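Local coordinates for protein GCN5-related N-acetyltransferase (Kribbella flavida, PDB 4MY0) that probably transfers acetyl groups from acetyl-CoA to aminoglycosides, combining GNAT-type acetyltransferase regions with a sterol carrier protein-like domain, at residues 159-164 with 206-211; 212-217 with 237-242; 303-308 with 317-322; 339-344 with 364-369. All coordinates share one frame; numbering follows the deposited sequence. Where two conformers were deposited one is given.

Interaction 1: residues 159-164 with 206-211; sequences AVRRAG and AYLAED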
loop_
_atom_site.group_PDB
_atom_site.type_symbol
_atom_site.label_atom_id
_atom_site.label_comp_id
_atom_site.label_asym_id
_atom_site.label_seq_id
_atom_site.Cartn_x
_atom_site.Cartn_y
_atom_site.Cartn_z
ATOM N N ALA C 159 -38.737 -13.930 -14.410
ATOM C CA ALA C 159 -38.120 -14.044 -15.731
ATOM C C ALA C 159 -37.152 -12.881 -15.971
ATOM O O ALA C 159 -37.544 -11.717 -15.924
ATOM C CB ALA C 159 -39.198 -14.097 -16.831
ATOM N N VAL C 160 -35.884 -13.213 -16.198
ATOM C CA VAL C 160 -34.842 -12.237 -16.483
ATOM C C VAL C 160 -34.129 -12.687 -17.747
ATOM O O VAL C 160 -33.684 -13.824 -17.821
ATOM C CB VAL C 160 -33.800 -12.191 -15.356
ATOM C CG1 VAL C 160 -32.653 -11.276 -15.741
ATOM C CG2 VAL C 160 -34.433 -11.723 -14.069
ATOM N N ARG C 161 -34.025 -11.822 -18.750
ATOM C CA ARG C 161 -33.362 -12.238 -19.981
ATOM C C ARG C 161 -32.247 -11.277 -20.364
ATOM O O ARG C 161 -32.229 -10.123 -19.930
ATOM C CB ARG C 161 -34.369 -12.370 -21.130
ATOM C CG ARG C 161 -34.716 -11.058 -21.768
ATOM C CD ARG C 161 -35.415 -11.258 -23.123
ATOM N NE ARG C 161 -35.427 -10.027 -23.911
ATOM C CZ ARG C 161 -36.394 -9.120 -23.858
ATOM N NH1 ARG C 161 -36.333 -8.030 -24.614
ATOM N NH2 ARG C 161 -37.431 -9.306 -23.054
ATOM N N ARG C 162 -31.310 -11.763 -21.167
ATOM C CA ARG C 162 -30.231 -10.924 -21.655
ATOM C C ARG C 162 -30.802 -9.836 -22.550
ATOM O O ARG C 162 -31.695 -10.093 -23.353
ATOM C CB ARG C 162 -29.209 -11.764 -22.426
ATOM C CG ARG C 162 -28.122 -10.938 -23.103
ATOM C CD ARG C 162 -26.874 -11.773 -23.381
ATOM N NE ARG C 162 -27.143 -12.897 -24.272
ATOM C CZ ARG C 162 -27.356 -12.771 -25.578
ATOM N NH1 ARG C 162 -27.357 -11.567 -26.145
ATOM N NH2 ARG C 162 -27.588 -13.848 -26.317
ATOM N N ALA C 163 -30.300 -8.614 -22.404
ATOM C CA ALA C 163 -30.799 -7.516 -23.222
ATOM C C ALA C 163 -29.738 -7.055 -24.216
ATOM O O ALA C 163 -28.549 -7.379 -24.077
ATOM C CB ALA C 163 -31.244 -6.355 -22.350
ATOM N N GLY C 164 -30.180 -6.283 -25.205
ATOM C CA GLY C 164 -29.283 -5.653 -26.155
ATOM C C GLY C 164 -29.826 -4.348 -26.715
ATOM O O GLY C 164 -30.753 -3.748 -26.157
ATOM N N ALA C 206 -26.222 -6.365 -19.913
ATOM C CA ALA C 206 -27.557 -5.830 -19.628
ATOM C C ALA C 206 -28.582 -6.951 -19.515
ATOM O O ALA C 206 -28.600 -7.849 -20.342
ATOM C CB ALA C 206 -27.983 -4.843 -20.725
ATOM N N TYR C 207 -29.437 -6.890 -18.498
ATOM C CA TYR C 207 -30.506 -7.880 -18.315
ATOM C C TYR C 207 -31.820 -7.183 -18.062
ATOM O O TYR C 207 -31.851 -6.125 -17.429
ATOM C CB TYR C 207 -30.166 -8.856 -17.173
ATOM C CG TYR C 207 -28.931 -9.637 -17.532
ATOM C CD1 TYR C 207 -29.023 -10.772 -18.316
ATOM C CD2 TYR C 207 -27.663 -9.179 -17.177
ATOM C CE1 TYR C 207 -27.894 -11.458 -18.707
ATOM C CE2 TYR C 207 -26.523 -9.870 -17.561
ATOM C CZ TYR C 207 -26.652 -11.010 -18.328
ATOM O OH TYR C 207 -25.544 -11.721 -18.727
ATOM N N LEU C 208 -32.900 -7.778 -18.566
ATOM C CA LEU C 208 -34.208 -7.147 -18.544
ATOM C C LEU C 208 -35.258 -8.082 -17.957
ATOM O O LEU C 208 -35.363 -9.246 -18.358
ATOM C CB LEU C 208 -34.611 -6.756 -19.967
ATOM C CG LEU C 208 -36.023 -6.211 -20.159
ATOM C CD1 LEU C 208 -36.157 -4.877 -19.449
ATOM C CD2 LEU C 208 -36.345 -6.072 -21.637
ATOM N N ALA C 209 -36.028 -7.572 -16.999
ATOM C CA ALA C 209 -37.211 -8.281 -16.507
ATOM C C ALA C 209 -38.447 -7.511 -16.973
ATOM O O ALA C 209 -38.318 -6.470 -17.613
ATOM C CB ALA C 209 -37.182 -8.379 -15.002
ATOM N N GLU C 210 -39.636 -8.002 -16.627
ATOM C CA GLU C 210 -40.891 -7.334 -16.993
ATOM C C GLU C 210 -40.975 -5.901 -16.448
ATOM O O GLU C 210 -41.495 -5.001 -17.118
ATOM C CB GLU C 210 -42.085 -8.157 -16.498
ATOM C CG GLU C 210 -43.450 -7.583 -16.844
ATOM C CD GLU C 210 -44.561 -8.623 -16.726
ATOM O OE1 GLU C 210 -44.431 -9.544 -15.886
ATOM O OE2 GLU C 210 -45.556 -8.531 -17.484
ATOM N N ASP C 211 -40.438 -5.686 -15.244
ATOM C CA ASP C 211 -40.525 -4.376 -14.595
ATOM C C ASP C 211 -39.192 -3.920 -14.005
ATOM O O ASP C 211 -39.138 -3.401 -12.878
ATOM C CB ASP C 211 -41.603 -4.403 -13.509
ATOM C CG ASP C 211 -41.263 -5.363 -12.379
ATOM O OD1 ASP C 211 -41.746 -5.153 -11.247
ATOM O OD2 ASP C 211 -40.502 -6.323 -12.629
HETATM O O HOH W 1 -39.723 -10.533 -15.908
HETATM O O HOH W 2 -26.200 -7.527 -22.633
#
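Arg161 and Leu208 face each other as a hydrogen-bonded pair in a short antiparallel beta ladder that joins strand 161-162 to strand 205-209. Their backbones exchange two bonds: Arg161 N gives to Leu208 O at 2.9 Å, and Leu208 N returns one to Arg161 O. The latter oxygen also lies 3.3 Å from Tyr207 CA in a CA-H...O contact. Further along, Ala163 N bonds to Ala206 O at 2.8 Å.

On one face of the ladder the Arg161 and Leu208 side chains lie side by side. With CG set between its own backbone N and carbonyl carbon (chi1 81°), the arginine chain runs out extended, and Leu208 CD2 sits over one face of the guanidinium, 3.6 Å from NH1. That NH1 also forms a salt bridge with Asp167. The Ala163 methyl approaches CB of both Ala206 and Leu208, and Phe171 of helix 168-182 covers this side.

Tyr207 works the other face. Its CB meets Val160 CG1 at 3.8 Å, the two side chains crossing at about a right angle, while the ring lies obliquely against Arg162 CA. Its hydroxyl reaches Arg27 of the second subunit in a hydrogen bond. With an alanine in its place CB would still meet Val160, but a gap would probably open beside Arg162 CA, where the ring now lies, and Arg27 of that subunit would lose its hydroxyl partner. The ring's nearest approach to the facing strand is CD1, 3.6 Å from Arg162 CA.

Interaction 2: residues 212-217 with 237-242; sequences GFVVYN and RALWAT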
loop_
_atom_site.group_PDB
_atom_site.type_symbol
_atom_site.label_atom_id
_atom_site.label_comp_id
_atom_site.label_asym_id
_atom_site.label_seq_id
_atom_site.Cartn_x
_atom_site.Cartn_y
_atom_site.Cartn_z
ATOM N N GLY C 212 -38.114 -4.103 -14.769
ATOM C CA GLY C 212 -36.805 -3.676 -14.322
ATOM C C GLY C 212 -35.672 -4.094 -15.228
ATOM O O GLY C 212 -35.845 -4.909 -16.142
ATOM N N PHE C 213 -34.498 -3.526 -14.975
ATOM C CA PHE C 213 -33.296 -3.941 -15.685
ATOM C C PHE C 213 -32.028 -3.666 -14.887
ATOM O O PHE C 213 -32.041 -2.912 -13.921
ATOM C CB PHE C 213 -33.204 -3.263 -17.057
ATOM C CG PHE C 213 -32.975 -1.769 -17.003
ATOM C CD1 PHE C 213 -34.017 -0.887 -17.261
ATOM C CD2 PHE C 213 -31.707 -1.247 -16.754
ATOM C CE1 PHE C 213 -33.808 0.488 -17.240
ATOM C CE2 PHE C 213 -31.490 0.127 -16.722
ATOM C CZ PHE C 213 -32.539 0.997 -16.969
ATOM N N VAL C 214 -30.924 -4.250 -15.322
ATOM C CA VAL C 214 -29.636 -3.944 -14.712
ATOM C C VAL C 214 -28.587 -3.953 -15.814
ATOM O O VAL C 214 -28.647 -4.769 -16.754
ATOM C CB VAL C 214 -29.275 -4.940 -13.582
ATOM C CG1 VAL C 214 -29.150 -6.348 -14.127
ATOM C CG2 VAL C 214 -27.969 -4.528 -12.861
ATOM N N VAL C 215 -27.657 -3.010 -15.726
ATOM C CA VAL C 215 -26.517 -2.978 -16.628
ATOM C C VAL C 215 -25.267 -2.952 -15.771
ATOM O O VAL C 215 -25.129 -2.106 -14.887
ATOM C CB VAL C 215 -26.541 -1.744 -17.535
ATOM C CG1 VAL C 215 -25.374 -1.795 -18.528
ATOM C CG2 VAL C 215 -27.888 -1.668 -18.281
ATOM N N TYR C 216 -24.361 -3.895 -16.007
ATOM C CA TYR C 216 -23.123 -3.933 -15.240
ATOM C C TYR C 216 -21.939 -4.374 -16.094
ATOM O O TYR C 216 -22.102 -4.734 -17.268
ATOM C CB TYR C 216 -23.263 -4.799 -13.981
ATOM C CG TYR C 216 -23.477 -6.278 -14.226
ATOM C CD1 TYR C 216 -22.445 -7.189 -14.038
ATOM C CD2 TYR C 216 -24.716 -6.765 -14.613
ATOM C CE1 TYR C 216 -22.640 -8.535 -14.243
ATOM C CE2 TYR C 216 -24.921 -8.114 -14.825
ATOM C CZ TYR C 216 -23.882 -8.995 -14.640
ATOM O OH TYR C 216 -24.100 -10.344 -14.832
ATOM N N ASN C 217 -20.742 -4.307 -15.514
ATOM C CA ASN C 217 -19.520 -4.645 -16.244
ATOM C C ASN C 217 -18.378 -4.946 -15.280
ATOM O O ASN C 217 -18.518 -4.759 -14.066
ATOM C CB ASN C 217 -19.123 -3.505 -17.190
ATOM C CG ASN C 217 -19.247 -2.136 -16.537
ATOM O OD1 ASN C 217 -18.458 -1.779 -15.663
ATOM N ND2 ASN C 217 -20.249 -1.366 -16.958
ATOM N N ARG C 237 -34.708 -8.244 -6.251
ATOM C CA ARG C 237 -33.935 -9.369 -5.748
ATOM C C ARG C 237 -33.314 -10.137 -6.911
ATOM O O ARG C 237 -32.120 -10.431 -6.894
ATOM C CB ARG C 237 -34.805 -10.274 -4.881
ATOM C CG ARG C 237 -35.234 -9.629 -3.570
ATOM C CD ARG C 237 -36.158 -10.561 -2.760
ATOM N NE ARG C 237 -36.428 -10.037 -1.421
ATOM C CZ ARG C 237 -35.585 -10.146 -0.394
ATOM N NH1 ARG C 237 -34.421 -10.762 -0.548
ATOM N NH2 ARG C 237 -35.906 -9.646 0.790
ATOM N N ALA C 238 -34.118 -10.406 -7.942
ATOM C CA ALA C 238 -33.661 -11.166 -9.112
ATOM C C ALA C 238 -32.506 -10.492 -9.852
ATOM O O ALA C 238 -31.562 -11.162 -10.278
ATOM C CB ALA C 238 -34.828 -11.421 -10.076
ATOM N N LEU C 239 -32.598 -9.177 -10.036
ATOM C CA LEU C 239 -31.580 -8.458 -10.793
ATOM C C LEU C 239 -30.290 -8.332 -9.983
ATOM O O LEU C 239 -29.200 -8.506 -10.527
ATOM C CB LEU C 239 -32.083 -7.080 -11.214
ATOM C CG LEU C 239 -33.223 -7.043 -12.231
ATOM C CD1 LEU C 239 -33.735 -5.633 -12.353
ATOM C CD2 LEU C 239 -32.771 -7.562 -13.591
ATOM N N TRP C 240 -30.401 -8.032 -8.690
ATOM C CA TRP C 240 -29.207 -8.043 -7.830
ATOM C C TRP C 240 -28.615 -9.440 -7.786
ATOM O O TRP C 240 -27.402 -9.606 -7.769
ATOM C CB TRP C 240 -29.518 -7.560 -6.409
ATOM C CG TRP C 240 -29.647 -6.071 -6.326
ATOM C CD1 TRP C 240 -30.784 -5.354 -6.072
ATOM C CD2 TRP C 240 -28.600 -5.109 -6.525
ATOM N NE1 TRP C 240 -30.503 -4.000 -6.095
ATOM C CE2 TRP C 240 -29.174 -3.826 -6.384
ATOM C CE3 TRP C 240 -27.233 -5.210 -6.830
ATOM C CZ2 TRP C 240 -28.426 -2.650 -6.527
ATOM C CZ3 TRP C 240 -26.493 -4.052 -6.970
ATOM C CH2 TRP C 240 -27.086 -2.784 -6.815
ATOM N N ALA C 241 -29.474 -10.455 -7.757
ATOM C CA ALA C 241 -28.969 -11.822 -7.683
ATOM C C ALA C 241 -28.268 -12.215 -8.993
ATOM O O ALA C 241 -27.294 -12.966 -8.977
ATOM C CB ALA C 241 -30.088 -12.799 -7.318
ATOM N N THR C 242 -28.755 -11.693 -10.121
ATOM C CA THR C 242 -28.065 -11.865 -11.405
ATOM C C THR C 242 -26.634 -11.322 -11.342
ATOM O O THR C 242 -25.686 -12.016 -11.714
ATOM C CB THR C 242 -28.823 -11.177 -12.551
ATOM O OG1 THR C 242 -30.167 -11.666 -12.582
ATOM C CG2 THR C 242 -28.153 -11.460 -13.900
HETATM O O HOH W 3 -22.584 -11.901 -12.787
#
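Helix-on-sheet packing in the second GNAT region brings Leu239 of helix 233-244 down onto Gly212, Phe213 and Val214 of strand 212-219. The two short segments run nearly parallel, 18° apart, with their axes 8.5 Å from each other. Leu239 does most of the touching, and its two methyls have different targets. CD1 presses on the backbone, 3.4 Å from Phe213 N, and CD2 meets Val214 CG1 at 3.9 Å. The valine and leucine side chains slide past each other in opposite directions. Leu239 CG stands anti to its carbonyl carbon (chi1 -67°), which sends the fork down to the strand. Gly212 sits under CD1, where even a beta carbon would be tight.

A looser, polar link lies one turn on. Tyr216 OH and Thr242 O do not meet directly; a water shares hydrogen bonds with both, 3.0 Å from Tyr216 OH and giving a proton to Thr242 O. The Thr242 hydroxyl turns back into its own helix, donating to Ala238 O at 2.7 Å. Ala238 O also takes Thr242 N, and the two donors reach it from opposite faces of the carbonyl plane.

Pro92 of the second subunit packs on both Tyr216 and Thr242, and a bound acetyl-CoA lies about 9 Å from the Tyr216 side chain. Helix 233-244 connects strand 222-230 to its parallel neighbour 252-256, consistent with the beta-alpha-beta unit that characterises the GNAT fold.

Interaction 3: residues 303-308 with 317-322; sequences EVDLLI and SGRWHL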
loop_
_atom_site.group_PDB
_atom_site.type_symbol
_atom_site.label_atom_id
_atom_site.label_comp_id
_atom_site.label_asym_id
_atom_site.label_seq_id
_atom_site.Cartn_x
_atom_site.Cartn_y
_atom_site.Cartn_z
ATOM N N GLU C 303 -46.273 30.985 -2.072
ATOM C CA GLU C 303 -46.309 32.255 -2.788
ATOM C C GLU C 303 -45.228 33.119 -2.159
ATOM O O GLU C 303 -45.376 33.564 -1.021
ATOM C CB GLU C 303 -47.663 32.938 -2.619
ATOM C CG GLU C 303 -48.863 32.076 -2.996
ATOM C CD GLU C 303 -49.036 31.907 -4.498
ATOM O OE1 GLU C 303 -49.855 31.059 -4.910
ATOM O OE2 GLU C 303 -48.364 32.625 -5.267
ATOM N N VAL C 304 -44.140 33.348 -2.889
ATOM C CA VAL C 304 -42.953 33.986 -2.333
ATOM C C VAL C 304 -42.261 34.803 -3.406
ATOM O O VAL C 304 -42.110 34.336 -4.536
ATOM C CB VAL C 304 -41.920 32.924 -1.859
ATOM C CG1 VAL C 304 -40.649 33.593 -1.383
ATOM C CG2 VAL C 304 -42.490 32.057 -0.756
ATOM N N ASP C 305 -41.818 36.007 -3.058
ATOM C CA ASP C 305 -40.995 36.784 -3.988
ATOM C C ASP C 305 -39.508 36.414 -3.902
ATOM O O ASP C 305 -39.004 36.048 -2.835
ATOM C CB ASP C 305 -41.197 38.290 -3.766
ATOM C CG ASP C 305 -42.425 38.841 -4.504
ATOM O OD1 ASP C 305 -43.287 38.039 -4.938
ATOM O OD2 ASP C 305 -42.531 40.083 -4.647
ATOM N N LEU C 306 -38.819 36.496 -5.039
ATOM C CA LEU C 306 -37.377 36.296 -5.109
ATOM C C LEU C 306 -36.769 37.486 -5.836
ATOM O O LEU C 306 -37.288 37.910 -6.875
ATOM C CB LEU C 306 -37.049 35.034 -5.902
ATOM C CG LEU C 306 -37.678 33.739 -5.414
ATOM C CD1 LEU C 306 -37.255 32.585 -6.308
ATOM C CD2 LEU C 306 -37.282 33.483 -3.959
ATOM N N LEU C 307 -35.680 38.021 -5.299
ATOM C CA LEU C 307 -34.926 39.055 -5.999
ATOM C C LEU C 307 -33.661 38.412 -6.558
ATOM O O LEU C 307 -32.783 37.996 -5.805
ATOM C CB LEU C 307 -34.584 40.230 -5.075
ATOM C CG LEU C 307 -33.773 41.345 -5.738
ATOM C CD1 LEU C 307 -34.521 41.901 -6.957
ATOM C CD2 LEU C 307 -33.443 42.450 -4.754
ATOM N N ILE C 308 -33.589 38.301 -7.880
ATOM C CA ILE C 308 -32.464 37.631 -8.527
ATOM C C ILE C 308 -31.457 38.642 -9.066
ATOM O O ILE C 308 -31.803 39.524 -9.858
ATOM C CB ILE C 308 -32.943 36.729 -9.691
ATOM C CG1 ILE C 308 -33.831 35.591 -9.174
ATOM C CG2 ILE C 308 -31.751 36.172 -10.475
ATOM C CD1 ILE C 308 -34.501 34.774 -10.303
ATOM N N SER C 317 -32.679 38.490 -14.279
ATOM C CA SER C 317 -32.477 39.355 -13.121
ATOM C C SER C 317 -33.697 40.201 -12.799
ATOM O O SER C 317 -34.511 40.484 -13.679
ATOM C CB SER C 317 -31.263 40.251 -13.326
ATOM O OG SER C 317 -30.086 39.465 -13.379
ATOM N N GLY C 318 -33.810 40.612 -11.539
ATOM C CA GLY C 318 -34.944 41.423 -11.105
ATOM C C GLY C 318 -35.812 40.687 -10.106
ATOM O O GLY C 318 -35.442 39.603 -9.613
ATOM N N ARG C 319 -36.969 41.270 -9.801
ATOM C CA ARG C 319 -37.858 40.697 -8.802
ATOM C C ARG C 319 -38.951 39.842 -9.430
ATOM O O ARG C 319 -39.683 40.281 -10.318
ATOM C CB ARG C 319 -38.483 41.781 -7.930
ATOM C CG ARG C 319 -39.271 41.202 -6.777
ATOM C CD ARG C 319 -39.640 42.282 -5.803
ATOM N NE ARG C 319 -40.393 41.776 -4.663
ATOM C CZ ARG C 319 -40.228 42.232 -3.428
ATOM N NH1 ARG C 319 -39.325 43.178 -3.198
ATOM N NH2 ARG C 319 -40.952 41.745 -2.427
ATOM N N TRP C 320 -39.063 38.624 -8.929
ATOM C CA TRP C 320 -39.995 37.652 -9.451
ATOM C C TRP C 320 -40.898 37.138 -8.339
ATOM O O TRP C 320 -40.526 37.147 -7.166
ATOM C CB TRP C 320 -39.211 36.480 -10.039
ATOM C CG TRP C 320 -38.332 36.850 -11.193
ATOM C CD1 TRP C 320 -37.021 37.233 -11.139
ATOM C CD2 TRP C 320 -38.692 36.845 -12.579
ATOM N NE1 TRP C 320 -36.551 37.478 -12.406
ATOM C CE2 TRP C 320 -37.558 37.246 -13.308
ATOM C CE3 TRP C 320 -39.870 36.547 -13.275
ATOM C CZ2 TRP C 320 -37.566 37.354 -14.706
ATOM C CZ3 TRP C 320 -39.880 36.662 -14.662
ATOM C CH2 TRP C 320 -38.737 37.060 -15.362
ATOM N N HIS C 321 -42.094 36.706 -8.712
ATOM C CA HIS C 321 -42.980 36.027 -7.784
ATOM C C HIS C 321 -43.045 34.541 -8.138
ATOM O O HIS C 321 -43.287 34.169 -9.294
ATOM C CB HIS C 321 -44.379 36.638 -7.818
ATOM C CG HIS C 321 -45.356 35.917 -6.946
ATOM N ND1 HIS C 321 -45.337 36.014 -5.571
ATOM C CD2 HIS C 321 -46.355 35.056 -7.250
ATOM C CE1 HIS C 321 -46.290 35.255 -5.064
ATOM N NE2 HIS C 321 -46.923 34.663 -6.062
ATOM N N LEU C 322 -42.790 33.690 -7.150
ATOM C CA LEU C 322 -42.889 32.247 -7.346
ATOM C C LEU C 322 -44.220 31.724 -6.797
ATOM O O LEU C 322 -44.540 31.911 -5.617
ATOM C CB LEU C 322 -41.712 31.530 -6.682
ATOM C CG LEU C 322 -41.729 29.996 -6.732
ATOM C CD1 LEU C 322 -41.472 29.481 -8.143
ATOM C CD2 LEU C 322 -40.714 29.423 -5.755
#
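Strands 302-309 and 318-325 pair as an antiparallel hairpin, their short segments 157° apart, with hydrogen-bonded pairs Val304 with Leu322, Leu306 with Trp320 and Ile308 with Gly318. Gly318 has a backbone shape in which a beta carbon would jam against the preceding carbonyl.

The polar face carries a chain of charged groups. His321 is gripped at both ring nitrogens: NE2 donates to Glu303 OE2 at 2.6 Å and ND1 to Asp305 OD1 at 3.0 Å. The Glu303 carboxylate lies nearly coplanar with the imidazole (7°), while that of Asp305 stands steeply across it, its OD1 still in the ring plane. CG anti to the backbone N (chi1 176°) brings the imidazole back over the facing strand, within reach of both acids. Since both nitrogens donate, the ring is probably positively charged. Asp305 OD2 takes Arg319 NE at 2.7 Å on its anti side, a salt bridge to which NH2 adds a weak bond. Arg336 and Ser334 bring further bonds to this carboxylate. A leucine in place of His321 would probably leave Glu303 OE2 without its mate and two acidic groups less well balanced.

On the other face Ile308 CD1 packs against Trp320 CD1 at 3.6 Å, and the indole NE1 bonds to Gln316 O. Beyond them, helix 371-380 lays Leu376 on Val304 and Leu377 on Leu306 and Leu322, while strands 341-344 and 328-333 border the hairpin on its two outer sides.

Interaction 4: residues 339-344 with 364-369; sequences DVLQLG and GLVTGG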
loop_
_atom_site.group_PDB
_atom_site.type_symbol
_atom_site.label_atom_id
_atom_site.label_comp_id
_atom_site.label_asym_id
_atom_site.label_seq_id
_atom_site.Cartn_x
_atom_site.Cartn_y
_atom_site.Cartn_z
ATOM N N ASP C 339 -39.158 43.955 1.830
ATOM C CA ASP C 339 -38.103 42.983 2.129
ATOM C C ASP C 339 -38.276 41.702 1.315
ATOM O O ASP C 339 -39.390 41.186 1.163
ATOM C CB ASP C 339 -38.036 42.670 3.632
ATOM C CG ASP C 339 -36.879 41.723 3.993
ATOM O OD1 ASP C 339 -35.822 41.750 3.314
ATOM O OD2 ASP C 339 -37.031 40.955 4.970
ATOM N N VAL C 340 -37.173 41.194 0.783
ATOM C CA VAL C 340 -37.255 40.059 -0.122
ATOM C C VAL C 340 -35.993 39.222 -0.023
ATOM O O VAL C 340 -34.897 39.760 0.184
ATOM C CB VAL C 340 -37.497 40.531 -1.589
ATOM C CG1 VAL C 340 -36.364 41.436 -2.062
ATOM C CG2 VAL C 340 -37.689 39.336 -2.548
ATOM N N LEU C 341 -36.153 37.907 -0.145
ATOM C CA LEU C 341 -35.008 37.023 -0.267
ATOM C C LEU C 341 -34.227 37.404 -1.533
ATOM O O LEU C 341 -34.787 37.429 -2.638
ATOM C CB LEU C 341 -35.465 35.567 -0.351
ATOM C CG LEU C 341 -34.320 34.558 -0.470
ATOM C CD1 LEU C 341 -33.874 34.175 0.912
ATOM C CD2 LEU C 341 -34.724 33.337 -1.263
ATOM N N GLN C 342 -32.940 37.686 -1.364
ATOM C CA GLN C 342 -32.073 38.076 -2.475
ATOM C C GLN C 342 -31.051 36.977 -2.755
ATOM O O GLN C 342 -30.449 36.437 -1.826
ATOM C CB GLN C 342 -31.360 39.387 -2.134
ATOM C CG GLN C 342 -32.320 40.516 -1.782
ATOM C CD GLN C 342 -31.814 41.406 -0.663
ATOM O OE1 GLN C 342 -30.618 41.649 -0.538
ATOM N NE2 GLN C 342 -32.731 41.898 0.156
ATOM N N LEU C 343 -30.873 36.633 -4.028
ATOM C CA LEU C 343 -29.893 35.610 -4.419
ATOM C C LEU C 343 -29.210 35.913 -5.740
ATOM O O LEU C 343 -29.784 36.568 -6.611
ATOM C CB LEU C 343 -30.508 34.213 -4.513
ATOM C CG LEU C 343 -31.996 33.903 -4.414
ATOM C CD1 LEU C 343 -32.782 34.541 -5.532
ATOM C CD2 LEU C 343 -32.175 32.389 -4.433
ATOM N N GLY C 344 -27.983 35.426 -5.880
ATOM C CA GLY C 344 -27.275 35.497 -7.145
ATOM C C GLY C 344 -27.526 34.201 -7.888
ATOM O O GLY C 344 -28.368 33.404 -7.462
ATOM N N GLY C 364 -23.616 32.438 2.635
ATOM C CA GLY C 364 -23.682 33.787 2.074
ATOM C C GLY C 364 -24.250 33.878 0.651
ATOM O O GLY C 364 -24.146 34.913 -0.011
ATOM N N LEU C 365 -24.855 32.795 0.172
ATOM C CA LEU C 365 -25.316 32.734 -1.218
ATOM C C LEU C 365 -26.696 33.344 -1.351
ATOM O O LEU C 365 -27.178 33.629 -2.449
ATOM C CB LEU C 365 -25.348 31.279 -1.696
ATOM C CG LEU C 365 -24.092 30.779 -2.411
ATOM C CD1 LEU C 365 -22.857 31.489 -1.920
ATOM C CD2 LEU C 365 -23.957 29.273 -2.282
ATOM N N VAL C 366 -27.318 33.555 -0.202
ATOM C CA VAL C 366 -28.686 34.019 -0.126
ATOM C C VAL C 366 -28.759 35.024 1.030
ATOM O O VAL C 366 -28.199 34.777 2.099
ATOM C CB VAL C 366 -29.594 32.806 0.127
ATOM C CG1 VAL C 366 -30.672 33.123 1.119
ATOM C CG2 VAL C 366 -30.134 32.252 -1.187
ATOM N N THR C 367 -29.431 36.155 0.818
ATOM C CA THR C 367 -29.430 37.242 1.806
ATOM C C THR C 367 -30.812 37.915 1.926
ATOM O O THR C 367 -31.573 37.952 0.961
ATOM C CB THR C 367 -28.313 38.282 1.463
ATOM O OG1 THR C 367 -27.824 38.901 2.653
ATOM C CG2 THR C 367 -28.809 39.342 0.513
ATOM N N GLY C 368 -31.145 38.410 3.117
ATOM C CA GLY C 368 -32.391 39.132 3.333
ATOM C C GLY C 368 -33.677 38.313 3.330
ATOM O O GLY C 368 -33.654 37.076 3.304
ATOM N N GLY C 369 -34.812 39.010 3.376
ATOM C CA GLY C 369 -36.111 38.361 3.298
ATOM C C GLY C 369 -36.591 37.762 4.609
ATOM O O GLY C 369 -35.784 37.449 5.488
HETATM O O HOH W 4 -26.043 33.622 -4.882
#
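Gln342 N gives its proton to Thr367 O at 2.7 Å, and Thr367 N answers with a 2.8 Å bond to Gln342 O. These two bonds make Gln342 and Thr367 a hydrogen-bonded antiparallel pair, the one firm pair of a short ladder.

At one end the carboxylate of Asp339 catches the turning chain: its OD1 accepts Gly369 N at 2.9 Å, on the syn side but well out of the carboxylate plane. The aspartate's chi1 of -176° swings the carboxylate away from its own amide and across to that of Gly369. Gly368 and Gly369 both have positive phi, and a beta carbon on Gly369 would run into Leu341 N.

Apolar groups fill the side with Val366. Its CG1 touches Leu341 CD1, and its CG2 meets Leu343 CD2 at 3.8 Å. Leu343 and Val366 lie side by side, and helix 357-362 packs on Val366 from behind. At the far end a water joins Gly344 N, at the N-cap of helix 345-352, to Leu365 O, just past the Schellman motif at Gly364 that ends helix 357-362.

Residues 366-367 thus form a short, weakly bonded outer strand next to 341-344, bordering the mixed sheet flanked by helices of a domain assigned to the sterol carrier protein family.

Overall arrangement
Interactions 1 and 2 touch and are neighbours in one layer of sheet: strands 205-209 and 212-219 lie side by side, and both contacts meet the second subunit. Interaction 2 is wholly buried and mostly apolar, with a water at its polar end, whereas interaction 1 is a partly exposed ladder. Interactions 3 and 4 lie on the opposite side of the chain's centre, with centres about 45 to 49 Å from those of the first two. They are also joined, since strands 302-309 and 341-344 pair through Leu307 in one sheet. Interaction 3 adds a charged face to its hairpin; interaction 4 relies on backbone bonds, glycines and a small apolar patch at the sheet's margin.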